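Local coordinates for endo-b-1,4-glucanase (Nasutitermes takasagoensis, PDB 1KS8), which probably hydrolyses internal beta-1,4-glucosidic linkages in cellulose and related beta-glucans, as a family 9 glycosyl hydrolase with an (alpha/alpha)6 fold, at residues Ala152-Ala157 / Asp254-Gly259; Tyr211-Val216 / Gln245-Gly250; Thr234-Tyr239 / Gln271-Thr276. All coordinates share one frame; numbering follows the deposited sequence.

Contact 1: Ala152-Ala157 / Asp254-Gly259; sequences AGETAA and DSKVSG
Glu-154 and Lys-256 meet across two backbones that stay well apart: the nearest pair of alpha carbons, CA of Glu-154 and CA of Asp-254, is 9.7 Å apart. Glu-154 sits within helix 149-165, while Lys-256 closes the loop from Asp-254 and takes the N-cap position of helix 257-268. Two long side chains bridge the gap deep in the (alpha/alpha)6 barrel of this family 9 enzyme. Glu-154 leaves its helix with CG anti to the backbone N (chi1 -172°), then bends at chi2. Lys-256 runs out toward it and folds at chi3 and chi4, which curls its end so that CE and NZ come equally near one carboxylate oxygen. Glu-154 OE1 lies 3.1 Å from Lys-256 NZ in a salt bridge whose hydrogen bond is weak, and 3.1 Å from Lys-256 CE. The stronger partners lie elsewhere. Glu-154 OE2 is hydrogen-bonded to Thr-70 OG1 and Trp-217 NE1, whereas Lys-256 NZ forms a salt bridge with Glu-214 and a hydrogen bond to Asn-252 O, with the Trp-217 ring as a cation-pi partner. Glu-214 and Asp-254 are calcium ligands seen in this protein, although no calcium is bound in this model. The ammonium faces two acidic side chains, Glu-154 through OE1 and Glu-214 through OE2, and the OE1 atoms of the two glutamates lie close together. The lysine's positive charge probably eases their repulsion, and one of the two may carry a proton. The cluster links helix 149-165, through Lys-256, to Glu-214 of the calcium site.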
loop_
_atom_site.group_PDB
_atom_site.type_symbol
_atom_site.label_atom_id
_atom_site.label_comp_id
_atom_site.label_asym_id
_atom_site.label_seq_id
_atom_site.Cartn_x
_atom_site.Cartn_y
_atom_site.Cartn_z
ATOM N N ALA A 152 -10.103 -2.278 -10.847
ATOM C CA ALA A 152 -9.416 -2.620 -12.088
ATOM C C ALA A 152 -8.392 -1.542 -12.442
ATOM O O ALA A 152 -7.293 -1.843 -12.914
ATOM C CB ALA A 152 -10.429 -2.776 -13.222
ATOM N N GLY A 153 -8.763 -0.287 -12.206
ATOM C CA GLY A 153 -7.871 0.820 -12.494
ATOM C C GLY A 153 -6.621 0.830 -11.632
ATOM O O GLY A 153 -5.513 1.004 -12.140
ATOM N N GLU A 154 -6.782 0.642 -10.325
ATOM C CA GLU A 154 -5.620 0.644 -9.445
ATOM C C GLU A 154 -4.717 -0.533 -9.773
ATOM O O GLU A 154 -3.495 -0.418 -9.721
ATOM C CB GLU A 154 -6.041 0.574 -7.975
ATOM C CG GLU A 154 -4.883 0.779 -6.998
ATOM C CD GLU A 154 -4.209 2.132 -7.169
ATOM O OE1 GLU A 154 -4.930 3.153 -7.166
ATOM O OE2 GLU A 154 -2.966 2.182 -7.304
ATOM N N THR A 155 -5.319 -1.668 -10.114
ATOM C CA THR A 155 -4.534 -2.846 -10.457
ATOM C C THR A 155 -3.777 -2.604 -11.762
ATOM O O THR A 155 -2.621 -3.003 -11.897
ATOM C CB THR A 155 -5.428 -4.095 -10.572
ATOM O OG1 THR A 155 -6.140 -4.274 -9.338
ATOM C CG2 THR A 155 -4.582 -5.338 -10.833
ATOM N N ALA A 156 -4.422 -1.939 -12.718
ATOM C CA ALA A 156 -3.763 -1.635 -13.985
ATOM C C ALA A 156 -2.567 -0.716 -13.713
ATOM O O ALA A 156 -1.501 -0.865 -14.316
ATOM C CB ALA A 156 -4.740 -0.962 -14.934
ATOM N N ALA A 157 -2.746 0.232 -12.798
ATOM C CA ALA A 157 -1.678 1.159 -12.440
ATOM C C ALA A 157 -0.511 0.405 -11.811
ATOM O O ALA A 157 0.648 0.649 -12.142
ATOM C CB ALA A 157 -2.200 2.213 -11.469
ATOM N N ASP A 254 -8.010 4.977 -1.203
ATOM C CA ASP A 254 -9.295 5.311 -1.822
ATOM C C ASP A 254 -9.365 6.641 -2.569
ATOM O O ASP A 254 -10.308 6.881 -3.323
ATOM C CB ASP A 254 -10.414 5.275 -0.774
ATOM C CG ASP A 254 -10.205 6.276 0.344
ATOM O OD1 ASP A 254 -11.138 6.457 1.155
ATOM O OD2 ASP A 254 -9.112 6.876 0.421
ATOM N N SER A 255 -8.385 7.507 -2.352
ATOM C CA SER A 255 -8.361 8.802 -3.022
ATOM C C SER A 255 -6.916 9.239 -3.159
ATOM O O SER A 255 -6.215 9.411 -2.162
ATOM C CB SER A 255 -9.144 9.839 -2.216
ATOM O OG SER A 255 -9.195 11.080 -2.902
ATOM N N LYS A 256 -6.471 9.427 -4.395
ATOM C CA LYS A 256 -5.094 9.821 -4.638
ATOM C C LYS A 256 -4.954 10.971 -5.623
ATOM O O LYS A 256 -4.101 10.940 -6.512
ATOM C CB LYS A 256 -4.303 8.613 -5.131
ATOM C CG LYS A 256 -4.966 7.883 -6.285
ATOM C CD LYS A 256 -4.232 6.598 -6.616
ATOM C CE LYS A 256 -4.210 5.639 -5.435
ATOM N NZ LYS A 256 -5.578 5.224 -5.021
ATOM N N VAL A 257 -5.786 11.992 -5.451
ATOM C CA VAL A 257 -5.748 13.160 -6.319
ATOM C C VAL A 257 -4.347 13.768 -6.355
ATOM O O VAL A 257 -3.853 14.136 -7.420
ATOM C CB VAL A 257 -6.751 14.232 -5.841
ATOM C CG1 VAL A 257 -6.706 15.436 -6.762
ATOM C CG2 VAL A 257 -8.156 13.642 -5.803
ATOM N N SER A 258 -3.703 13.871 -5.196
ATOM C CA SER A 258 -2.360 14.442 -5.140
ATOM C C SER A 258 -1.346 13.559 -5.857
ATOM O O SER A 258 -0.374 14.055 -6.427
ATOM C CB SER A 258 -1.927 14.655 -3.689
ATOM O OG SER A 258 -2.683 15.691 -3.085
ATOM N N GLY A 259 -1.566 12.249 -5.819
ATOM C CA GLY A 259 -0.667 11.338 -6.501
ATOM C C GLY A 259 -0.796 11.566 -7.994
ATOM O O GLY A 259 0.200 11.665 -8.706
#

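Contact 2: Tyr211-Val216 / Gln245-Gly250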
loop_
_atom_site.group_PDB
_atom_site.type_symbol
_atom_site.label_atom_id
_atom_site.label_comp_id
_atom_site.label_asym_id
_atom_site.label_seq_id
_atom_site.Cartn_x
_atom_site.Cartn_y
_atom_site.Cartn_z
ATOM N N TYR A 211 -14.580 6.376 -7.973
ATOM C CA TYR A 211 -13.675 5.658 -8.864
ATOM C C TYR A 211 -13.025 6.460 -9.983
ATOM O O TYR A 211 -12.042 6.015 -10.574
ATOM C CB TYR A 211 -14.398 4.449 -9.475
ATOM C CG TYR A 211 -15.487 4.794 -10.474
ATOM C CD1 TYR A 211 -15.172 5.290 -11.741
ATOM C CD2 TYR A 211 -16.832 4.620 -10.153
ATOM C CE1 TYR A 211 -16.170 5.603 -12.663
ATOM C CE2 TYR A 211 -17.837 4.928 -11.067
ATOM C CZ TYR A 211 -17.498 5.419 -12.318
ATOM O OH TYR A 211 -18.489 5.720 -13.225
ATOM N N ARG A 212 -13.560 7.638 -10.274
ATOM C CA ARG A 212 -13.032 8.455 -11.360
ATOM C C ARG A 212 -11.545 8.807 -11.293
ATOM O O ARG A 212 -10.878 8.855 -12.327
ATOM C CB ARG A 212 -13.886 9.716 -11.500
ATOM C CG ARG A 212 -15.319 9.383 -11.890
ATOM C CD ARG A 212 -16.236 10.595 -11.881
ATOM N NE ARG A 212 -17.603 10.222 -12.241
ATOM C CZ ARG A 212 -18.364 9.387 -11.538
ATOM N NH1 ARG A 212 -17.896 8.835 -10.426
ATOM N NH2 ARG A 212 -19.591 9.096 -11.949
ATOM N N ASP A 213 -11.009 9.040 -10.099
ATOM C CA ASP A 213 -9.590 9.373 -10.001
ATOM C C ASP A 213 -8.715 8.185 -10.403
ATOM O O ASP A 213 -7.592 8.365 -10.877
ATOM C CB ASP A 213 -9.238 9.849 -8.583
ATOM C CG ASP A 213 -9.482 8.792 -7.528
ATOM O OD1 ASP A 213 -10.560 8.170 -7.546
ATOM O OD2 ASP A 213 -8.597 8.594 -6.667
ATOM N N GLU A 214 -9.240 6.974 -10.230
ATOM C CA GLU A 214 -8.508 5.762 -10.588
ATOM C C GLU A 214 -8.292 5.643 -12.093
ATOM O O GLU A 214 -7.263 5.138 -12.543
ATOM C CB GLU A 214 -9.254 4.520 -10.094
ATOM C CG GLU A 214 -9.222 4.325 -8.591
ATOM C CD GLU A 214 -7.811 4.222 -8.060
ATOM O OE1 GLU A 214 -6.978 3.564 -8.718
ATOM O OE2 GLU A 214 -7.537 4.794 -6.984
ATOM N N LEU A 215 -9.270 6.091 -12.872
ATOM C CA LEU A 215 -9.154 6.029 -14.324
ATOM C C LEU A 215 -8.023 6.941 -14.799
ATOM O O LEU A 215 -7.259 6.586 -15.696
ATOM C CB LEU A 215 -10.479 6.434 -14.979
ATOM C CG LEU A 215 -11.634 5.448 -14.764
ATOM C CD1 LEU A 215 -12.919 6.017 -15.350
ATOM C CD2 LEU A 215 -11.293 4.113 -15.413
ATOM N N VAL A 216 -7.915 8.114 -14.185
ATOM C CA VAL A 216 -6.867 9.066 -14.543
ATOM C C VAL A 216 -5.509 8.527 -14.090
ATOM O O VAL A 216 -4.521 8.602 -14.819
ATOM C CB VAL A 216 -7.108 10.439 -13.870
ATOM C CG1 VAL A 216 -6.036 11.422 -14.301
ATOM C CG2 VAL A 216 -8.494 10.966 -14.234
ATOM N N GLN A 245 -8.864 18.884 -10.328
ATOM C CA GLN A 245 -8.162 20.010 -9.725
ATOM C C GLN A 245 -8.912 20.538 -8.504
ATOM O O GLN A 245 -8.320 21.178 -7.634
ATOM C CB GLN A 245 -7.988 21.145 -10.739
ATOM C CG GLN A 245 -9.294 21.705 -11.279
ATOM C CD GLN A 245 -9.709 21.066 -12.589
ATOM O OE1 GLN A 245 -9.729 19.842 -12.723
ATOM N NE2 GLN A 245 -10.048 21.899 -13.567
ATOM N N ASN A 246 -10.211 20.259 -8.441
ATOM C CA ASN A 246 -11.053 20.718 -7.337
ATOM C C ASN A 246 -11.270 19.677 -6.240
ATOM O O ASN A 246 -11.870 19.975 -5.208
ATOM C CB ASN A 246 -12.413 21.170 -7.877
ATOM C CG ASN A 246 -12.313 22.398 -8.762
ATOM O OD1 ASN A 246 -13.281 22.780 -9.419
ATOM N ND2 ASN A 246 -11.144 23.027 -8.777
ATOM N N TRP A 247 -10.793 18.457 -6.466
ATOM C CA TRP A 247 -10.950 17.389 -5.483
ATOM C C TRP A 247 -10.052 17.616 -4.274
ATOM O O TRP A 247 -9.021 18.279 -4.374
ATOM C CB TRP A 247 -10.602 16.039 -6.112
ATOM C CG TRP A 247 -11.620 15.505 -7.074
ATOM C CD1 TRP A 247 -12.372 16.223 -7.959
ATOM C CD2 TRP A 247 -11.941 14.128 -7.299
ATOM N NE1 TRP A 247 -13.140 15.377 -8.724
ATOM C CE2 TRP A 247 -12.895 14.085 -8.340
ATOM C CE3 TRP A 247 -11.515 12.924 -6.724
ATOM C CZ2 TRP A 247 -13.427 12.885 -8.820
ATOM C CZ3 TRP A 247 -12.045 11.729 -7.201
ATOM C CH2 TRP A 247 -12.991 11.721 -8.241
ATOM N N GLY A 248 -10.448 17.060 -3.135
ATOM C CA GLY A 248 -9.644 17.200 -1.935
ATOM C C GLY A 248 -8.308 16.525 -2.172
ATOM O O GLY A 248 -8.256 15.402 -2.676
ATOM N N GLY A 249 -7.223 17.204 -1.817
ATOM C CA GLY A 249 -5.903 16.638 -2.024
ATOM C C GLY A 249 -5.582 15.456 -1.133
ATOM O O GLY A 249 -6.319 15.147 -0.194
ATOM N N GLY A 250 -4.479 14.783 -1.436
ATOM C CA GLY A 250 -4.072 13.648 -0.634
ATOM C C GLY A 250 -3.701 12.408 -1.419
ATOM O O GLY A 250 -3.927 12.312 -2.628
#
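Trp-247 lays the outer end of its six-membered ring against the CB atoms of Arg-212 and Asp-213, on helix 212-226. The contact belongs to the (alpha/alpha)6 barrel: the indole comes from the loop joining helix 229-241 to helix 257-268 and reaches back to a helix earlier in the chain. CZ3 of Trp-247 is 3.7 Å from CB of Asp-213, and CH2 of Trp-247 is 3.9 Å from CB of Arg-212. Both CB atoms approach the ring obliquely, and the interaction is purely van der Waals. Asp-213 holds its CG between the backbone N and the carbonyl carbon (chi1 62°), which swings the carboxylate beside the ring, its plane tilted 42° from that of the indole. Asp-213 and its neighbour Glu-214 are calcium ligands in this protein, though the metal is absent here, and Asp-213 OD2 accepts a hydrogen bond from Lys-256 N. Arg-212 starts toward the tryptophan but its extended chain leads the guanidinium away, to a salt bridge with Asp-210, another calcium ligand; NH1 also lies over the rim of one face of the Tyr-211 ring. The indole's own polar group is held by its loop, NE1 being hydrogen-bonded to Phe-242 O. At the ring's far corner, CH2 of Trp-247 also approaches the backbone, 3.8 Å from N of Asp-213.

Contact 3: Thr234-Tyr239 / Gln271-Thr276; sequences TAESLY and QAYKDT
One face of the Tyr-239 ring receives the edge of Tyr-273, whose CE1 stands 3.7 Å above the plane and over the ring centre. This is a T-shaped (edge-to-face) pair, with centroids 5.2 Å apart and planes at 87°. Elsewhere on the rim of Tyr-273, at CE2, Glu-236 OE2 lies near the ring plane, 3.5 Å away. The tyrosine hydroxyl donates a short hydrogen bond to this carboxylate, Tyr-273 OH to Glu-236 OE2 at 2.7 Å, and OE2 takes it with its anti lone pair, the one away from OE1. The same oxygen pairs with Lys-270 in a salt bridge, so it carries both a neutral and a charged partner. Tyr-239 turns its ring out to helix 271-286 with CG anti to the backbone N (chi1 -178°). Its hydroxyl is bridged by a water to helix 271-286: water 1 is 2.5 Å from Tyr-239 OH and 2.7 Å from Thr-276 OG1, and Gln-261 is a further partner of the phenol. These side chains span segments of helices 229-241 and 271-286 whose axes are 13.9 Å apart at an angle of 55°, too far for backbones to touch. Helix 257-268 packs beside the bridge, with Ala-265 and Thr-268 against Tyr-273. A leucine in place of Tyr-273 would probably leave the Tyr-239 face without its aromatic edge and Glu-236 OE2 without its hydroxyl donor. At this partly buried site, far from the chain centre, the ring pair spans the distance between the helices, while the phenol oxygens are paired with a carboxylate, a side-chain amide and a water.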
loop_
_atom_site.group_PDB
_atom_site.type_symbol
_atom_site.label_atom_id
_atom_site.label_comp_id
_atom_site.label_asym_id
_atom_site.label_seq_id
_atom_site.Cartn_x
_atom_site.Cartn_y
_atom_site.Cartn_z
ATOM N N THR A 234 -5.995 10.601 -22.744
ATOM C CA THR A 234 -7.115 10.107 -21.957
ATOM C C THR A 234 -6.987 10.594 -20.514
ATOM O O THR A 234 -7.946 11.095 -19.933
ATOM C CB THR A 234 -7.171 8.563 -21.976
ATOM O OG1 THR A 234 -7.455 8.113 -23.308
ATOM C CG2 THR A 234 -8.247 8.055 -21.036
ATOM N N ALA A 235 -5.794 10.462 -19.943
ATOM C CA ALA A 235 -5.565 10.898 -18.569
ATOM C C ALA A 235 -5.934 12.366 -18.373
ATOM O O ALA A 235 -6.675 12.710 -17.451
ATOM C CB ALA A 235 -4.108 10.674 -18.186
ATOM N N GLU A 236 -5.425 13.228 -19.247
ATOM C CA GLU A 236 -5.697 14.656 -19.141
ATOM C C GLU A 236 -7.137 15.025 -19.470
ATOM O O GLU A 236 -7.700 15.933 -18.863
ATOM C CB GLU A 236 -4.728 15.444 -20.024
ATOM C CG GLU A 236 -3.277 15.305 -19.584
ATOM C CD GLU A 236 -2.374 16.366 -20.176
ATOM O OE1 GLU A 236 -2.100 16.313 -21.392
ATOM O OE2 GLU A 236 -1.945 17.260 -19.417
ATOM N N SER A 237 -7.737 14.320 -20.424
ATOM C CA SER A 237 -9.123 14.588 -20.790
ATOM C C SER A 237 -10.039 14.257 -19.615
ATOM O O SER A 237 -10.923 15.037 -19.268
ATOM C CB SER A 237 -9.525 13.757 -22.012
ATOM O OG SER A 237 -8.828 14.183 -23.171
ATOM N N LEU A 238 -9.821 13.097 -18.999
ATOM C CA LEU A 238 -10.637 12.686 -17.864
ATOM C C LEU A 238 -10.362 13.572 -16.652
ATOM O O LEU A 238 -11.267 13.871 -15.877
ATOM C CB LEU A 238 -10.371 11.214 -17.519
ATOM C CG LEU A 238 -11.002 10.146 -18.427
ATOM C CD1 LEU A 238 -12.512 10.295 -18.403
ATOM C CD2 LEU A 238 -10.499 10.276 -19.847
ATOM N N TYR A 239 -9.111 13.997 -16.495
ATOM C CA TYR A 239 -8.742 14.861 -15.379
ATOM C C TYR A 239 -9.580 16.137 -15.437
ATOM O O TYR A 239 -10.100 16.598 -14.420
ATOM C CB TYR A 239 -7.248 15.203 -15.441
ATOM C CG TYR A 239 -6.749 16.069 -14.299
ATOM C CD1 TYR A 239 -6.995 17.444 -14.275
ATOM C CD2 TYR A 239 -6.043 15.510 -13.234
ATOM C CE1 TYR A 239 -6.548 18.239 -13.219
ATOM C CE2 TYR A 239 -5.594 16.296 -12.174
ATOM C CZ TYR A 239 -5.851 17.658 -12.172
ATOM O OH TYR A 239 -5.412 18.437 -11.122
ATOM N N GLN A 271 2.651 23.488 -15.713
ATOM C CA GLN A 271 2.604 24.282 -14.491
ATOM C C GLN A 271 1.321 24.120 -13.676
ATOM O O GLN A 271 1.363 24.147 -12.446
ATOM C CB GLN A 271 2.807 25.767 -14.822
ATOM C CG GLN A 271 2.831 26.665 -13.593
ATOM C CD GLN A 271 4.019 26.387 -12.689
ATOM O OE1 GLN A 271 3.886 26.341 -11.464
ATOM N NE2 GLN A 271 5.189 26.210 -13.288
ATOM N N ALA A 272 0.188 23.950 -14.352
ATOM C CA ALA A 272 -1.096 23.809 -13.667
ATOM C C ALA A 272 -1.088 22.713 -12.601
ATOM O O ALA A 272 -1.584 22.916 -11.493
ATOM C CB ALA A 272 -2.204 23.542 -14.682
ATOM N N TYR A 273 -0.537 21.553 -12.939
ATOM C CA TYR A 273 -0.480 20.451 -11.985
ATOM C C TYR A 273 0.434 20.814 -10.819
ATOM O O TYR A 273 0.133 20.510 -9.665
ATOM C CB TYR A 273 0.037 19.181 -12.663
ATOM C CG TYR A 273 -0.821 18.695 -13.811
ATOM C CD1 TYR A 273 -2.167 18.381 -13.622
ATOM C CD2 TYR A 273 -0.281 18.538 -15.087
ATOM C CE1 TYR A 273 -2.955 17.921 -14.678
ATOM C CE2 TYR A 273 -1.057 18.080 -16.146
ATOM C CZ TYR A 273 -2.390 17.773 -15.935
ATOM O OH TYR A 273 -3.157 17.313 -16.982
ATOM N N LYS A 274 1.550 21.468 -11.129
ATOM C CA LYS A 274 2.506 21.870 -10.107
ATOM C C LYS A 274 1.884 22.864 -9.134
ATOM O O LYS A 274 2.197 22.845 -7.945
ATOM C CB LYS A 274 3.755 22.475 -10.756
ATOM C CG LYS A 274 4.444 21.532 -11.729
ATOM C CD LYS A 274 5.639 22.190 -12.397
ATOM C CE LYS A 274 6.189 21.313 -13.509
ATOM N NZ LYS A 274 7.360 21.949 -14.168
ATOM N N ASP A 275 1.003 23.729 -9.636
ATOM C CA ASP A 275 0.335 24.708 -8.782
ATOM C C ASP A 275 -0.528 23.984 -7.751
ATOM O O ASP A 275 -0.506 24.312 -6.565
ATOM C CB ASP A 275 -0.568 25.645 -9.598
ATOM C CG ASP A 275 0.204 26.551 -10.540
ATOM O OD1 ASP A 275 1.319 26.983 -10.188
ATOM O OD2 ASP A 275 -0.322 26.850 -11.634
ATOM N N THR A 276 -1.293 23.000 -8.211
ATOM C CA THR A 276 -2.166 22.257 -7.313
ATOM C C THR A 276 -1.370 21.499 -6.254
ATOM O O THR A 276 -1.782 21.428 -5.095
ATOM C CB THR A 276 -3.059 21.276 -8.095
ATOM O OG1 THR A 276 -3.765 21.991 -9.119
ATOM C CG2 THR A 276 -4.069 20.624 -7.166
HETATM O O HOH W 1 -4.288 20.700 -11.460
#

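Overall arrangement
The three contacts run outward through neighbouring helices of one barrel. Contact 1 is buried and nearest the chain centre, contact 2 is partly buried, and contact 3 lies farthest out, about 24 Å away. Contacts 1 and 2 touch, sharing the calcium-ligand region: Val-257 packs on Trp-247, and Ser-258 OG meets Gly-250 N. Contacts 2 and 3 meet where Val-216 rests on Leu-238 and on the backbone of Ala-235. Contacts 1 and 3 do not touch, although helix 257-268 of contact 1 falls in sequence between the two helices of contact 3. Chemistry follows depth: paired charges inside, apolar ring packing in the middle, and a T-shaped tyrosine pair with a phenol-carboxylate bond and a water bridge outermost.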